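Local structure of phosphodiesterase (Candida albicans, 6CPU) at residues Ala222-Asn227 with Asn275-Ala279. The protein belongs to the cyclic nucleotide phosphodiesterase family, a largely helical protein of the HD superfamily with zinc and magnesium ions bound in the model. Residues are numbered along the deposited sequence; the frame is centred on the assembly and turned at random.
Sequences AHNLSN and NFRHA. With ZN (zinc ion), chain B.
Arg277 reaches from the first turn of helix 276-292 to the backbone carbonyls of Ala222 and Leu225, joining loop 222-227 to that helix within the helical phosphodiesterase fold (HD superfamily). Its NH2 gives a nearly straight bond to Leu225 O (2.8 Å, 173°); NH2 lies in the plane of the Leu225 carbonyl, and Leu225 O in the guanidinium plane. NH2 also forms a salt bridge with Glu39. NE donates to Ala222 O at 2.9 Å from above the carbonyl plane; Leu225 N, closing the short 3-10 turn, reaches that oxygen from the opposite face. With CG anti to the backbone N (chi1 177°), the chain is extended through chi2, then bent at chi3 (-62°), bringing NE and NH2 to the two carbonyl oxygens. At the helix start, a water donates to Asn227 OD1 (2.6 Å) and accepts from Arg277 N. Asn275 is the N-cap, its OD1 taking the bond from His278 N. His278 binds zinc through NE2 (2.2 Å), with His349, Asp350, Asp462 and two waters also on the metal. Ala222 CB packs on Arg277 CG (3.8 Å), Trp476 touches both residues, and His223 ND1 lies 3.9 Å from Arg277 CD. Asn227 O lies at the edge of the Phe276 ring, near its plane, 4.0 Å from CE2.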
# COMPACT_ATOMS: atom_id res chain seq x y z
N ALA A 222 -8.68 -2.59 -11.10
CA ALA A 222 -7.39 -2.70 -10.42
C ALA A 222 -6.58 -3.89 -10.89
O ALA A 222 -5.36 -3.79 -11.02
CB ALA A 222 -7.59 -2.79 -8.91
N HIS A 223 -7.24 -5.02 -11.17
CA HIS A 223 -6.52 -6.24 -11.51
C HIS A 223 -5.96 -6.27 -12.92
O HIS A 223 -5.14 -7.13 -13.23
CB HIS A 223 -7.39 -7.46 -11.25
CG HIS A 223 -7.90 -7.51 -9.86
ND1 HIS A 223 -7.12 -7.89 -8.79
CD2 HIS A 223 -9.10 -7.15 -9.34
CE1 HIS A 223 -7.82 -7.79 -7.68
NE2 HIS A 223 -9.02 -7.34 -7.98
N ASN A 224 -6.39 -5.34 -13.76
CA ASN A 224 -5.83 -5.18 -15.08
C ASN A 224 -4.77 -4.09 -15.13
O ASN A 224 -4.27 -3.77 -16.20
CB ASN A 224 -6.95 -4.83 -16.06
CG ASN A 224 -8.05 -5.85 -16.03
OD1 ASN A 224 -9.13 -5.61 -15.49
ND2 ASN A 224 -7.75 -7.03 -16.55
N LEU A 225 -4.42 -3.51 -13.98
CA LEU A 225 -3.42 -2.45 -13.94
C LEU A 225 -2.15 -2.97 -13.29
O LEU A 225 -2.20 -3.61 -12.24
CB LEU A 225 -3.94 -1.23 -13.18
CG LEU A 225 -5.25 -0.63 -13.66
CD1 LEU A 225 -5.67 0.47 -12.71
CD2 LEU A 225 -5.13 -0.10 -15.09
N SER A 226 -1.03 -2.72 -13.94
CA SER A 226 0.27 -3.11 -13.40
C SER A 226 0.64 -2.22 -12.21
O SER A 226 0.06 -1.14 -12.02
CB SER A 226 1.33 -2.98 -14.49
OG SER A 226 1.57 -1.62 -14.80
N ASN A 227 1.62 -2.66 -11.44
CA ASN A 227 2.15 -1.82 -10.37
C ASN A 227 2.74 -0.50 -10.89
O ASN A 227 2.72 0.50 -10.18
CB ASN A 227 3.15 -2.60 -9.52
CG ASN A 227 2.48 -3.58 -8.59
OD1 ASN A 227 1.41 -3.30 -8.05
ND2 ASN A 227 3.09 -4.73 -8.38
N ASN A 275 -1.51 -5.57 -0.85
CA ASN A 275 -0.36 -5.06 -1.62
C ASN A 275 -0.65 -3.64 -2.07
O ASN A 275 -1.62 -3.02 -1.63
CB ASN A 275 -0.08 -5.98 -2.79
CG ASN A 275 -1.29 -6.18 -3.68
OD1 ASN A 275 -2.19 -5.36 -3.73
ND2 ASN A 275 -1.33 -7.30 -4.35
N PHE A 276 0.23 -3.09 -2.89
CA PHE A 276 0.08 -1.70 -3.36
C PHE A 276 -1.22 -1.53 -4.16
O PHE A 276 -1.87 -0.50 -4.07
CB PHE A 276 1.28 -1.35 -4.20
CG PHE A 276 1.27 0.05 -4.72
CD1 PHE A 276 1.25 1.12 -3.86
CD2 PHE A 276 1.36 0.28 -6.09
CE1 PHE A 276 1.26 2.41 -4.35
CE2 PHE A 276 1.39 1.58 -6.59
CZ PHE A 276 1.33 2.64 -5.71
N ARG A 277 -1.61 -2.57 -4.90
CA ARG A 277 -2.87 -2.53 -5.67
C ARG A 277 -4.09 -2.28 -4.76
O ARG A 277 -4.96 -1.48 -5.12
CB ARG A 277 -3.04 -3.80 -6.53
CG ARG A 277 -4.35 -3.90 -7.31
CD ARG A 277 -4.40 -5.10 -8.25
NE ARG A 277 -3.36 -5.00 -9.26
CZ ARG A 277 -2.18 -5.61 -9.23
NH1 ARG A 277 -1.87 -6.49 -8.28
NH2 ARG A 277 -1.32 -5.37 -10.20
N HIS A 278 -4.13 -2.93 -3.60
CA HIS A 278 -5.19 -2.71 -2.59
C HIS A 278 -5.18 -1.28 -2.08
O HIS A 278 -6.22 -0.65 -1.96
CB HIS A 278 -5.09 -3.71 -1.42
CG HIS A 278 -5.97 -3.38 -0.24
ND1 HIS A 278 -7.35 -3.34 -0.32
CD2 HIS A 278 -5.66 -3.07 1.04
CE1 HIS A 278 -7.84 -3.03 0.87
NE2 HIS A 278 -6.84 -2.85 1.71
N ALA A 279 -3.98 -0.77 -1.77
CA ALA A 279 -3.85 0.60 -1.30
C ALA A 279 -4.42 1.60 -2.32
O ALA A 279 -5.15 2.54 -1.95
CB ALA A 279 -2.40 0.93 -1.01
ZN ZN B . -6.81 -2.27 3.82
O HOH W 1 0.54 -4.44 -5.88
O HOH W 2 -7.42 -4.37 4.10
O HOH W 3 -6.94 -2.16 5.98